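Local coordinates for Atu0111 protein (PDB 2FSQ) that is of unknown function but belongs to the 2H clan and may therefore act, like its relatives, on phosphoester bonds, at residues 82-87 / 230-235; 44-49 / 222-227; 63-68 / 199-204; 139-144 / 184-189. All coordinates share one frame; numbering follows the deposited sequence. Where two conformers were deposited one is given.

Interaction 1 of 4, residues 82-87 / 230-235. With ACY (acetic acid), chain B.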
loop_
_atom_site.group_PDB
_atom_site.type_symbol
_atom_site.label_atom_id
_atom_site.label_comp_id
_atom_site.label_asym_id
_atom_site.label_seq_id
_atom_site.Cartn_x
_atom_site.Cartn_y
_atom_site.Cartn_z
ATOM N N SER A 82 -2.722 10.238 3.884
ATOM C CA SER A 82 -3.210 8.925 3.435
ATOM C C SER A 82 -2.202 7.815 3.605
ATOM O O SER A 82 -2.542 6.667 3.361
ATOM C CB SER A 82 -3.616 8.948 1.962
ATOM O OG SER A 82 -2.467 8.976 1.124
ATOM N N LEU A 83 -0.964 8.141 3.967
ATOM C CA LEU A 83 0.092 7.128 3.975
ATOM C C LEU A 83 -0.223 5.993 4.933
ATOM O O LEU A 83 -0.642 6.206 6.074
ATOM C CB LEU A 83 1.445 7.754 4.310
ATOM C CG LEU A 83 1.994 8.731 3.257
ATOM C CD1 LEU A 83 3.269 9.454 3.740
ATOM C CD2 LEU A 83 2.217 8.082 1.875
ATOM N N HIS A 84 -0.036 4.767 4.447
ATOM C CA HIS A 84 -0.403 3.601 5.231
ATOM C C HIS A 84 0.300 2.381 4.692
ATOM O O HIS A 84 0.723 2.359 3.535
ATOM C CB HIS A 84 -1.919 3.330 5.121
ATOM C CG HIS A 84 -2.386 3.139 3.710
ATOM N ND1 HIS A 84 -2.610 1.905 3.126
ATOM C CD2 HIS A 84 -2.685 4.059 2.766
ATOM C CE1 HIS A 84 -2.999 2.082 1.870
ATOM N NE2 HIS A 84 -3.058 3.381 1.633
HETATM N N MSE A 85 0.415 1.367 5.537
HETATM C CA MSE A 85 0.789 0.042 5.072
HETATM C C MSE A 85 -0.475 -0.809 5.088
HETATM O O MSE A 85 -1.072 -1.018 6.142
HETATM C CB MSE A 85 1.827 -0.608 5.993
HETATM C CG MSE A 85 2.253 -1.965 5.447
HETATM SE SE MSE A 85 3.408 -2.923 6.727
HETATM C CE MSE A 85 1.985 -3.689 7.808
ATOM N N THR A 86 -0.874 -1.341 3.936
ATOM C CA THR A 86 -2.003 -2.286 3.908
ATOM C C THR A 86 -1.595 -3.588 4.608
ATOM O O THR A 86 -0.480 -4.089 4.435
ATOM C CB THR A 86 -2.427 -2.537 2.465
ATOM O OG1 THR A 86 -2.830 -1.283 1.911
ATOM C CG2 THR A 86 -3.598 -3.534 2.366
ATOM N N VAL A 87 -2.491 -4.077 5.463
ATOM C CA VAL A 87 -2.290 -5.367 6.124
ATOM C C VAL A 87 -3.047 -6.452 5.357
ATOM O O VAL A 87 -2.515 -7.527 5.114
ATOM C CB VAL A 87 -2.779 -5.328 7.576
ATOM C CG1 VAL A 87 -2.611 -6.687 8.269
ATOM C CG2 VAL A 87 -2.004 -4.252 8.343
ATOM N N ASN A 230 -7.106 8.785 -1.871
ATOM C CA ASN A 230 -6.729 9.980 -1.100
ATOM C C ASN A 230 -6.979 9.906 0.406
ATOM O O ASN A 230 -6.419 10.704 1.159
ATOM C CB ASN A 230 -7.458 11.213 -1.652
ATOM C CG ASN A 230 -6.973 11.619 -3.015
ATOM O OD1 ASN A 230 -7.771 11.973 -3.898
ATOM N ND2 ASN A 230 -5.673 11.584 -3.204
ATOM N N HIS A 231 -7.873 9.025 0.836
ATOM C CA HIS A 231 -8.299 9.014 2.237
ATOM C C HIS A 231 -8.929 7.696 2.616
ATOM O O HIS A 231 -9.733 7.147 1.858
ATOM C CB HIS A 231 -9.275 10.173 2.493
ATOM C CG HIS A 231 -9.627 10.354 3.932
ATOM N ND1 HIS A 231 -8.729 10.827 4.870
ATOM C CD2 HIS A 231 -10.781 10.120 4.598
ATOM C CE1 HIS A 231 -9.319 10.873 6.051
ATOM N NE2 HIS A 231 -10.566 10.458 5.914
ATOM N N PHE A 232 -8.563 7.213 3.799
ATOM C CA PHE A 232 -9.029 5.924 4.326
ATOM C C PHE A 232 -9.644 6.166 5.694
ATOM O O PHE A 232 -8.932 6.491 6.645
ATOM C CB PHE A 232 -7.869 4.928 4.397
ATOM C CG PHE A 232 -7.266 4.659 3.059
ATOM C CD1 PHE A 232 -7.705 3.578 2.298
ATOM C CD2 PHE A 232 -6.304 5.508 2.522
ATOM C CE1 PHE A 232 -7.194 3.349 1.039
ATOM C CE2 PHE A 232 -5.809 5.308 1.247
ATOM C CZ PHE A 232 -6.241 4.207 0.507
ATOM N N LYS A 233 -10.968 6.056 5.771
ATOM C CA LYS A 233 -11.685 6.349 6.997
ATOM C C LYS A 233 -11.725 5.104 7.865
ATOM O O LYS A 233 -12.217 4.068 7.433
ATOM C CB LYS A 233 -13.091 6.816 6.652
ATOM C CG LYS A 233 -13.973 7.026 7.854
ATOM C CD LYS A 233 -15.278 7.715 7.443
ATOM C CE LYS A 233 -16.296 7.728 8.576
ATOM N NZ LYS A 233 -15.779 8.330 9.829
ATOM N N GLU A 234 -11.186 5.203 9.083
ATOM C CA GLU A 234 -11.168 4.073 10.004
ATOM C C GLU A 234 -12.550 3.777 10.566
ATOM O O GLU A 234 -13.220 4.664 11.117
ATOM C CB GLU A 234 -10.176 4.295 11.150
ATOM C CG GLU A 234 -8.723 4.440 10.710
ATOM C CD GLU A 234 -7.765 4.415 11.878
ATOM O OE1 GLU A 234 -8.203 4.722 13.011
ATOM O OE2 GLU A 234 -6.569 4.120 11.668
ATOM N N LEU A 235 -12.960 2.522 10.437
ATOM C CA LEU A 235 -14.270 2.093 10.936
ATOM C C LEU A 235 -14.146 1.185 12.155
ATOM O O LEU A 235 -14.897 1.334 13.128
ATOM C CB LEU A 235 -15.075 1.394 9.823
ATOM C CG LEU A 235 -15.329 2.196 8.541
ATOM C CD1 LEU A 235 -16.043 1.336 7.501
ATOM C CD2 LEU A 235 -16.110 3.495 8.801
HETATM C C ACY B . -1.262 -0.319 -1.462
HETATM O O ACY B . -1.173 0.895 -1.135
HETATM O OXT ACY B . -1.654 -1.233 -0.688
HETATM C CH3 ACY B . -0.823 -0.719 -2.843
#
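Asn230 and Ser82 begin the contact: the backbone O of Asn230 lies 3.4 Å from Ser82 CB, a packing contact and not a hydrogen bond. The hydroxyl of Ser82 is spent on the carbonyl of Pro79. At His231 the backbone runs nearest, its CA 5.2 Å from that of Ser82, while the side chain of His231 leaves its backbone away from segment 82-87. Phe232 makes the largest contribution. Its CG stands beside the backbone N (chi1 -61°), which turns the ring toward His84, and an edge of the imidazole is presented to its face. Ring centres are 4.4 Å apart with the planes inclined at 54°, and His84 NE2 comes within 3.4 Å of Phe232 CE2. Phe226 meets the same phenyl ring, giving it an aromatic neighbour from strand 222-226 as well. Farther along, in strand 233-237, Glu234 forms a salt bridge with Arg219. On the other segment, Thr86 OG1 lies in the plane of the His84 ring, at its edge, and donates a 2.9 Å hydrogen bond to ACY OXT. The acetic acid molecule, probably from the crystallisation liquor, is also bonded to Thr182, while its O sits 3.7 Å from His84 CE1. The His-x-Thr pattern of His84 and Thr86 beside a bound acetic acid is consistent with the H-x-T/S motif lining the pocket of 2H phosphoesterases.

Interaction 2 of 4, residues 44-49 / 222-227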
loop_
_atom_site.group_PDB
_atom_site.type_symbol
_atom_site.label_atom_id
_atom_site.label_comp_id
_atom_site.label_asym_id
_atom_site.label_seq_id
_atom_site.Cartn_x
_atom_site.Cartn_y
_atom_site.Cartn_z
ATOM N N THR A 44 -10.725 -2.013 3.233
ATOM C CA THR A 44 -9.374 -2.537 3.399
ATOM C C THR A 44 -8.988 -2.519 4.868
ATOM O O THR A 44 -9.613 -1.806 5.650
ATOM C CB THR A 44 -8.366 -1.691 2.582
ATOM O OG1 THR A 44 -7.053 -2.251 2.677
ATOM C CG2 THR A 44 -8.321 -0.255 3.060
ATOM N N VAL A 45 -7.963 -3.292 5.232
ATOM C CA VAL A 45 -7.357 -3.181 6.549
ATOM C C VAL A 45 -5.956 -2.587 6.377
ATOM O O VAL A 45 -5.105 -3.155 5.679
ATOM C CB VAL A 45 -7.245 -4.522 7.273
ATOM C CG1 VAL A 45 -6.643 -4.293 8.678
ATOM C CG2 VAL A 45 -8.623 -5.178 7.391
ATOM N N VAL A 46 -5.720 -1.445 7.028
ATOM C CA VAL A 46 -4.431 -0.772 6.885
ATOM C C VAL A 46 -3.934 -0.242 8.217
ATOM O O VAL A 46 -4.720 -0.090 9.147
ATOM C CB VAL A 46 -4.506 0.437 5.883
ATOM C CG1 VAL A 46 -5.201 0.052 4.614
ATOM C CG2 VAL A 46 -5.176 1.658 6.505
ATOM N N CYS A 47 -2.634 0.043 8.273
ATOM C CA CYS A 47 -2.011 0.780 9.380
ATOM C C CYS A 47 -1.564 2.135 8.865
ATOM O O CYS A 47 -0.654 2.209 8.029
ATOM C CB CYS A 47 -0.776 0.036 9.888
ATOM S SG CYS A 47 -1.107 -1.569 10.642
ATOM N N HIS A 48 -2.185 3.217 9.344
ATOM C CA HIS A 48 -1.729 4.550 8.978
ATOM C C HIS A 48 -0.432 4.875 9.731
ATOM O O HIS A 48 -0.111 4.231 10.727
ATOM C CB HIS A 48 -2.765 5.610 9.334
ATOM C CG HIS A 48 -3.897 5.723 8.356
ATOM N ND1 HIS A 48 -5.058 4.997 8.484
ATOM C CD2 HIS A 48 -4.060 6.504 7.260
ATOM C CE1 HIS A 48 -5.887 5.311 7.500
ATOM N NE2 HIS A 48 -5.307 6.225 6.744
ATOM N N LEU A 49 0.309 5.873 9.259
ATOM C CA LEU A 49 1.395 6.450 10.065
ATOM C C LEU A 49 0.807 7.250 11.225
ATOM O O LEU A 49 -0.382 7.591 11.232
ATOM C CB LEU A 49 2.287 7.339 9.206
ATOM C CG LEU A 49 2.915 6.679 7.982
ATOM C CD1 LEU A 49 3.796 7.654 7.226
ATOM C CD2 LEU A 49 3.719 5.433 8.372
ATOM N N ALA A 222 -6.509 -1.244 11.169
ATOM C CA ALA A 222 -7.880 -0.789 11.198
ATOM C C ALA A 222 -8.581 -1.141 9.899
ATOM O O ALA A 222 -8.017 -0.958 8.819
ATOM C CB ALA A 222 -7.925 0.736 11.426
ATOM N N PHE A 223 -9.829 -1.587 10.021
ATOM C CA PHE A 223 -10.693 -1.779 8.862
ATOM C C PHE A 223 -11.230 -0.406 8.446
ATOM O O PHE A 223 -11.796 0.328 9.279
ATOM C CB PHE A 223 -11.832 -2.758 9.193
ATOM C CG PHE A 223 -12.816 -2.951 8.071
ATOM C CD1 PHE A 223 -12.407 -3.471 6.847
ATOM C CD2 PHE A 223 -14.148 -2.614 8.239
ATOM C CE1 PHE A 223 -13.297 -3.647 5.811
ATOM C CE2 PHE A 223 -15.053 -2.796 7.208
ATOM C CZ PHE A 223 -14.633 -3.320 5.996
ATOM N N CYS A 224 -11.040 -0.063 7.169
ATOM C CA CYS A 224 -11.312 1.268 6.641
ATOM C C CYS A 224 -12.153 1.182 5.392
ATOM O O CYS A 224 -12.161 0.147 4.696
ATOM C CB CYS A 224 -10.019 1.991 6.238
ATOM S SG CYS A 224 -8.849 2.275 7.583
ATOM N N GLU A 225 -12.837 2.276 5.083
ATOM C CA GLU A 225 -13.437 2.443 3.759
ATOM C C GLU A 225 -12.802 3.624 3.029
ATOM O O GLU A 225 -12.270 4.545 3.663
ATOM C CB GLU A 225 -14.963 2.617 3.853
ATOM C CG GLU A 225 -15.356 3.928 4.504
ATOM C CD GLU A 225 -16.843 4.088 4.726
ATOM O OE1 GLU A 225 -17.618 3.131 4.475
ATOM O OE2 GLU A 225 -17.217 5.184 5.188
ATOM N N PHE A 226 -12.878 3.619 1.700
ATOM C CA PHE A 226 -12.323 4.699 0.906
ATOM C C PHE A 226 -13.148 4.924 -0.351
ATOM O O PHE A 226 -13.735 3.961 -0.869
ATOM C CB PHE A 226 -10.862 4.427 0.532
ATOM C CG PHE A 226 -10.651 3.113 -0.201
ATOM C CD1 PHE A 226 -10.751 3.053 -1.590
ATOM C CD2 PHE A 226 -10.340 1.948 0.506
ATOM C CE1 PHE A 226 -10.554 1.834 -2.281
ATOM C CE2 PHE A 226 -10.151 0.730 -0.160
ATOM C CZ PHE A 226 -10.231 0.668 -1.552
ATOM N N LYS A 227 -13.177 6.168 -0.825
ATOM C CA LYS A 227 -13.771 6.509 -2.122
ATOM C C LYS A 227 -12.732 6.386 -3.229
ATOM O O LYS A 227 -13.044 6.034 -4.361
ATOM C CB LYS A 227 -14.327 7.944 -2.095
ATOM C CG LYS A 227 -14.806 8.466 -3.459
ATOM C CD LYS A 227 -15.629 9.758 -3.359
ATOM C CE LYS A 227 -16.830 9.718 -4.337
ATOM N NZ LYS A 227 -17.849 10.840 -4.161
#
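Thr44 and Cys224 exchange two backbone hydrogen bonds, and Val46 and Ala222 exchange two more, pairing the inner strands of a four-stranded antiparallel sheet ordered 84-92, 42-48, 222-226, 233-237. The shortest bond runs from Cys224 N to Thr44 O, 2.7 Å. Thr44 N to Cys224 O is 3.0 Å and more bent, 142° at the hydrogen. Between these pairs, Val45 and Phe223 form the non-hydrogen-bonded pair, where CA-H...O contacts take over: Val45 CA lies 3.2 Å from Ala222 O, and Phe223 CA also leans on Thr44 O. The strands twist strongly, the axes of 44-48 and 222-226 making 113° between their N-to-C directions.

Apolar packing divides between the faces. Val45 and Phe223 share one, where Val45 CG2 touches the edge of the phenyl ring near its plane; Thr115 and Tyr118 of helix 111-121 pack on Phe223 there. Thr44, Val46, Ala222 and Cys224 share the other, beside His84 and Thr86 of the adjoining strand. Thr44 CG2, set between the backbone N and the carbonyl carbon, meets the edge of Phe226, 3.8 Å from its CE2, and the two side chains cross at about a right angle.

Sulfur contacts complete this face. Cys224 SG lies 3.9 Å from Val46 CG2, and near the plane of the His48 imidazole it approaches the ring edge, 4.2 Å from His48 CE1.

Interaction 3 of 4, residues 63-68 / 199-204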
loop_
_atom_site.group_PDB
_atom_site.type_symbol
_atom_site.label_atom_id
_atom_site.label_comp_id
_atom_site.label_asym_id
_atom_site.label_seq_id
_atom_site.Cartn_x
_atom_site.Cartn_y
_atom_site.Cartn_z
ATOM N N ARG A 63 9.862 11.182 0.469
ATOM C CA ARG A 63 8.848 11.577 -0.501
ATOM C C ARG A 63 9.199 12.899 -1.213
ATOM O O ARG A 63 9.057 12.999 -2.442
ATOM C CB ARG A 63 7.502 11.672 0.213
ATOM C CG ARG A 63 6.308 12.028 -0.657
ATOM C CD ARG A 63 5.099 12.114 0.244
ATOM N NE ARG A 63 3.860 12.470 -0.457
ATOM C CZ ARG A 63 3.496 13.702 -0.794
ATOM N NH1 ARG A 63 4.273 14.745 -0.489
ATOM N NH2 ARG A 63 2.340 13.887 -1.441
ATOM N N GLN A 64 9.812 13.840 -0.492
ATOM C CA GLN A 64 10.314 15.079 -1.118
ATOM C C GLN A 64 11.485 14.883 -2.085
ATOM O O GLN A 64 11.533 15.525 -3.141
ATOM C CB GLN A 64 10.656 16.140 -0.067
ATOM C CG GLN A 64 11.065 17.512 -0.642
ATOM C CD GLN A 64 10.048 18.131 -1.599
ATOM O OE1 GLN A 64 8.897 18.347 -1.244
ATOM N NE2 GLN A 64 10.491 18.452 -2.818
ATOM N N ARG A 65 12.418 13.989 -1.745
ATOM C CA ARG A 65 13.498 13.674 -2.656
ATOM C C ARG A 65 12.926 13.136 -3.957
ATOM O O ARG A 65 13.498 13.372 -5.029
ATOM C CB ARG A 65 14.460 12.672 -2.043
ATOM C CG ARG A 65 15.816 12.676 -2.694
ATOM C CD ARG A 65 16.476 14.048 -2.624
ATOM N NE ARG A 65 17.897 13.966 -2.921
ATOM C CZ ARG A 65 18.430 13.824 -4.135
ATOM N NH1 ARG A 65 17.676 13.722 -5.226
ATOM N NH2 ARG A 65 19.744 13.767 -4.248
ATOM N N PHE A 66 11.809 12.399 -3.859
ATOM C CA PHE A 66 11.174 11.870 -5.069
ATOM C C PHE A 66 10.532 13.014 -5.869
ATOM O O PHE A 66 10.691 13.091 -7.095
ATOM C CB PHE A 66 10.048 10.886 -4.730
ATOM C CG PHE A 66 10.496 9.511 -4.267
ATOM C CD1 PHE A 66 11.712 9.281 -3.625
ATOM C CD2 PHE A 66 9.613 8.448 -4.408
ATOM C CE1 PHE A 66 12.058 7.989 -3.197
ATOM C CE2 PHE A 66 9.935 7.182 -3.975
ATOM C CZ PHE A 66 11.153 6.941 -3.364
ATOM N N LEU A 67 9.812 13.902 -5.177
ATOM C CA LEU A 67 9.194 15.062 -5.827
ATOM C C LEU A 67 10.248 15.967 -6.487
ATOM O O LEU A 67 9.967 16.605 -7.514
ATOM C CB LEU A 67 8.347 15.844 -4.821
ATOM C CG LEU A 67 7.005 15.203 -4.426
ATOM C CD1 LEU A 67 6.432 15.748 -3.115
ATOM C CD2 LEU A 67 5.990 15.389 -5.547
ATOM N N ASP A 68 11.467 15.989 -5.947
ATOM C CA ASP A 68 12.546 16.826 -6.522
ATOM C C ASP A 68 12.918 16.402 -7.930
ATOM O O ASP A 68 13.483 17.199 -8.674
ATOM C CB ASP A 68 13.835 16.772 -5.685
ATOM C CG ASP A 68 13.732 17.504 -4.350
ATOM O OD1 ASP A 68 12.806 18.314 -4.140
ATOM O OD2 ASP A 68 14.612 17.245 -3.493
ATOM N N GLN A 199 18.356 5.304 -9.324
ATOM C CA GLN A 199 18.957 4.280 -8.464
ATOM C C GLN A 199 19.890 4.894 -7.427
ATOM O O GLN A 199 19.890 4.494 -6.251
ATOM C CB GLN A 199 19.712 3.230 -9.254
ATOM C CG GLN A 199 20.124 2.057 -8.349
ATOM C CD GLN A 199 18.924 1.352 -7.731
ATOM O OE1 GLN A 199 18.760 1.276 -6.483
ATOM N NE2 GLN A 199 18.069 0.845 -8.592
ATOM N N ALA A 200 20.693 5.863 -7.850
ATOM C CA ALA A 200 21.618 6.465 -6.919
ATOM C C ALA A 200 20.859 7.175 -5.795
ATOM O O ALA A 200 21.223 7.053 -4.617
ATOM C CB ALA A 200 22.532 7.432 -7.661
HETATM N N MSE A 201 19.791 7.895 -6.146
HETATM C CA MSE A 201 18.997 8.579 -5.143
HETATM C C MSE A 201 18.273 7.582 -4.239
HETATM O O MSE A 201 18.232 7.774 -3.020
HETATM C CB MSE A 201 18.000 9.548 -5.788
HETATM C CG MSE A 201 17.097 10.271 -4.788
HETATM SE SE MSE A 201 15.483 9.295 -4.264
HETATM C CE MSE A 201 14.469 9.546 -5.915
ATOM N N LEU A 202 17.718 6.513 -4.816
ATOM C CA LEU A 202 16.971 5.529 -4.002
ATOM C C LEU A 202 17.911 4.870 -2.987
ATOM O O LEU A 202 17.545 4.648 -1.840
ATOM C CB LEU A 202 16.314 4.471 -4.889
ATOM C CG LEU A 202 15.178 5.035 -5.753
ATOM C CD1 LEU A 202 14.828 4.086 -6.895
ATOM C CD2 LEU A 202 13.938 5.327 -4.919
ATOM N N ASP A 203 19.145 4.608 -3.414
ATOM C CA ASP A 203 20.136 3.989 -2.532
ATOM C C ASP A 203 20.436 4.924 -1.372
ATOM O O ASP A 203 20.422 4.518 -0.197
ATOM C CB ASP A 203 21.432 3.695 -3.298
ATOM C CG ASP A 203 21.312 2.520 -4.253
ATOM O OD1 ASP A 203 20.315 1.768 -4.177
ATOM O OD2 ASP A 203 22.228 2.365 -5.102
ATOM N N GLU A 204 20.684 6.185 -1.691
ATOM C CA GLU A 204 21.065 7.165 -0.678
ATOM C C GLU A 204 19.892 7.381 0.292
ATOM O O GLU A 204 20.076 7.403 1.513
ATOM C CB GLU A 204 21.493 8.479 -1.354
ATOM C CG GLU A 204 21.951 9.584 -0.409
ATOM C CD GLU A 204 22.541 10.762 -1.149
ATOM O OE1 GLU A 204 23.715 10.656 -1.569
ATOM O OE2 GLU A 204 21.841 11.795 -1.276
#
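Met201, modelled as selenomethionine, reaches across to Phe66: its SE lies 4.8 Å from the centre of the phenyl ring, 64° off the ring normal, in an oblique Met-aromatic contact. Bends at chi2 (-85°) and chi3 turn the end of Met201 alongside the phenyl ring, with CE 3.6 Å from Phe66 CD1. Leu202 adds its CD2 branch, 3.6 Å from Phe66 CZ, and crosses the phenylalanine at about a right angle. On the outer side, in one of its two conformers, Arg65 slides past Met201 in the opposite direction; there Arg65 CG is 3.4 Å from Met201 CG, and that same methylene sits over one face of the guanidinium, toward its rim. These side chains join two helices, 54-67 and 195-212, that run almost antiparallel, the short segments making 167° between their directions with axes 10.8 Å apart. Charge is peripheral to the contact: in that same conformer, and perhaps not in the other, Arg65 NH2 stays 4.1 Å from Glu204 OE2, beyond a salt bridge, and Arg65 NE has a long, weak ion pair with Glu205. Further out, Phe66 rests on Phe77 of strand 75-77 and on Leu183, and Met69 packs against Met201.

Interaction 4 of 4, residues 139-144 / 184-189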
loop_
_atom_site.group_PDB
_atom_site.type_symbol
_atom_site.label_atom_id
_atom_site.label_comp_id
_atom_site.label_asym_id
_atom_site.label_seq_id
_atom_site.Cartn_x
_atom_site.Cartn_y
_atom_site.Cartn_z
ATOM N N ARG A 139 11.637 2.229 -3.990
ATOM C CA ARG A 139 11.453 2.270 -5.438
ATOM C C ARG A 139 10.571 3.487 -5.708
ATOM O O ARG A 139 10.033 4.073 -4.781
ATOM C CB ARG A 139 10.793 0.975 -5.888
ATOM C CG ARG A 139 9.494 0.730 -5.143
ATOM C CD ARG A 139 8.962 -0.657 -5.305
ATOM N NE ARG A 139 7.822 -0.834 -4.409
ATOM C CZ ARG A 139 7.210 -1.990 -4.194
ATOM N NH1 ARG A 139 7.621 -3.089 -4.813
ATOM N NH2 ARG A 139 6.178 -2.042 -3.360
ATOM N N PRO A 140 10.446 3.906 -6.975
ATOM C CA PRO A 140 9.639 5.120 -7.213
ATOM C C PRO A 140 8.220 5.103 -6.647
ATOM O O PRO A 140 7.709 6.158 -6.272
ATOM C CB PRO A 140 9.621 5.229 -8.736
ATOM C CG PRO A 140 10.930 4.630 -9.127
ATOM C CD PRO A 140 11.059 3.417 -8.224
ATOM N N VAL A 141 7.600 3.925 -6.548
ATOM C CA VAL A 141 6.255 3.863 -5.975
ATOM C C VAL A 141 6.213 3.859 -4.443
ATOM O O VAL A 141 5.137 3.983 -3.860
ATOM C CB VAL A 141 5.408 2.678 -6.515
ATOM C CG1 VAL A 141 5.129 2.862 -7.998
ATOM C CG2 VAL A 141 6.064 1.336 -6.261
ATOM N N GLY A 142 7.361 3.678 -3.780
ATOM C CA GLY A 142 7.344 3.723 -2.324
ATOM C C GLY A 142 8.300 2.773 -1.623
ATOM O O GLY A 142 9.352 2.444 -2.144
HETATM N N MSE A 143 7.898 2.303 -0.444
HETATM C CA MSE A 143 8.786 1.566 0.457
HETATM C C MSE A 143 8.400 0.113 0.568
HETATM O O MSE A 143 7.228 -0.198 0.825
HETATM C CB MSE A 143 8.687 2.149 1.853
HETATM C CG MSE A 143 8.998 3.612 1.917
HETATM SE SE MSE A 143 8.227 4.512 3.450
HETATM C CE MSE A 143 8.861 3.359 4.876
ATOM N N VAL A 144 9.379 -0.771 0.412
ATOM C CA VAL A 144 9.158 -2.186 0.635
ATOM C C VAL A 144 9.472 -2.438 2.115
ATOM O O VAL A 144 10.459 -1.904 2.650
ATOM C CB VAL A 144 10.077 -3.039 -0.235
ATOM C CG1 VAL A 144 9.880 -4.522 0.068
ATOM C CG2 VAL A 144 9.818 -2.750 -1.712
ATOM N N SER A 184 3.531 6.665 -4.334
ATOM C CA SER A 184 3.022 7.147 -5.624
ATOM C C SER A 184 2.587 5.987 -6.489
ATOM O O SER A 184 2.898 4.826 -6.201
ATOM C CB SER A 184 4.093 7.949 -6.383
ATOM O OG SER A 184 5.052 7.099 -6.975
ATOM N N TYR A 185 1.894 6.329 -7.571
ATOM C CA TYR A 185 1.604 5.387 -8.643
ATOM C C TYR A 185 2.321 5.833 -9.902
ATOM O O TYR A 185 2.384 7.029 -10.193
ATOM C CB TYR A 185 0.100 5.342 -8.913
ATOM C CG TYR A 185 -0.658 4.590 -7.856
ATOM C CD1 TYR A 185 -0.979 3.243 -8.044
ATOM C CD2 TYR A 185 -1.014 5.194 -6.655
ATOM C CE1 TYR A 185 -1.640 2.529 -7.069
ATOM C CE2 TYR A 185 -1.690 4.475 -5.663
ATOM C CZ TYR A 185 -1.987 3.142 -5.884
ATOM O OH TYR A 185 -2.658 2.428 -4.930
ATOM N N ILE A 186 2.799 4.871 -10.678
ATOM C CA ILE A 186 3.398 5.187 -11.977
ATOM C C ILE A 186 2.275 5.550 -12.958
ATOM O O ILE A 186 1.370 4.745 -13.198
ATOM C CB ILE A 186 4.175 3.991 -12.552
ATOM C CG1 ILE A 186 5.148 3.423 -11.514
ATOM C CG2 ILE A 186 4.850 4.375 -13.877
ATOM C CD1 ILE A 186 6.281 4.321 -11.196
ATOM N N VAL A 187 2.331 6.764 -13.512
ATOM C CA VAL A 187 1.368 7.201 -14.524
ATOM C C VAL A 187 1.843 6.894 -15.943
ATOM O O VAL A 187 1.039 6.478 -16.793
ATOM C CB VAL A 187 1.069 8.705 -14.377
ATOM C CG1 VAL A 187 -0.013 9.142 -15.379
ATOM C CG2 VAL A 187 0.645 9.012 -12.956
ATOM N N SER A 188 3.144 7.099 -16.188
ATOM C CA SER A 188 3.770 6.730 -17.463
ATOM C C SER A 188 5.142 6.158 -17.198
ATOM O O SER A 188 5.808 6.582 -16.258
ATOM C CB SER A 188 3.860 7.915 -18.434
ATOM O OG SER A 188 4.593 9.006 -17.893
ATOM N N TRP A 189 5.538 5.171 -17.999
ATOM C CA TRP A 189 6.798 4.464 -17.768
ATOM C C TRP A 189 7.992 5.394 -17.961
ATOM O O TRP A 189 7.917 6.371 -18.707
ATOM C CB TRP A 189 6.890 3.216 -18.670
ATOM C CG TRP A 189 5.715 2.264 -18.519
ATOM C CD1 TRP A 189 4.816 1.914 -19.497
ATOM C CD2 TRP A 189 5.311 1.565 -17.337
ATOM N NE1 TRP A 189 3.882 1.038 -18.992
ATOM C CE2 TRP A 189 4.165 0.792 -17.676
ATOM C CE3 TRP A 189 5.820 1.477 -16.035
ATOM C CZ2 TRP A 189 3.504 -0.022 -16.746
ATOM C CZ3 TRP A 189 5.160 0.663 -15.107
ATOM C CH2 TRP A 189 4.016 -0.083 -15.475
#
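Ser184 OG donates a 2.9 Å hydrogen bond to the carbonyl O of Pro140, approaching from above the carbonyl plane. The hydroxyl sits between its own backbone N and carbonyl carbon (chi1 77°), a position from which it reaches the turn alongside the backbone bond of the same serine. That second bond, Ser184 N to Val141 O, is 3.2 Å long and fairly straight at the hydrogen, 162°, although it too comes from above the carbonyl plane. Two successive carbonyls of one turn are thus held by a single residue. The turn is a type I beta turn from Arg139 to Gly142, the tight end of the hairpin that links strands 133-139 and 142-147; Arg139 and Gly142 close it with a backbone bond in each direction. Ser184 opens strand 184-186, which pairs with strand 75-77, whereas strand 179-182 just before it lies against 142-147, so the contact stands where the chain passes from one sheet to another. Apolar groups extend it. Val141 CG1, beside the backbone N, lies 3.6 Å from Ile186 CG1, the two side chains crossing at about a right angle. Tyr185 leaves its backbone away from the turn; its hydroxyl is bonded to Arg30, and its side chain lies near the bound acetic acid. Pro140 CB lies 4.2 Å from Ile186 CD1, while Trp198 and Leu202 of helix 195-212 also pack on the proline.

Strand 42-48 comes first in the chain and meets strand 222-226 in interaction 2, closing a loop of more than 170 residues. Within that loop, helix 54-67 joins helix 195-212 in interaction 3, and hairpin turn 139-142 joins strand 184-186 in interaction 4, nested inside all three others. Interaction 1 starts inside the loops of interactions 2 and 3 but ends beyond both, at 230-235, so it crosses each of them. Interactions 1 and 2 touch within one four-stranded sheet. Interactions 3 and 4 touch where Phe66 and Leu202 pack on Arg139 and Pro140, and both lie across the chain's centre from interaction 2, their centres about 27 Å and 20 Å from its own.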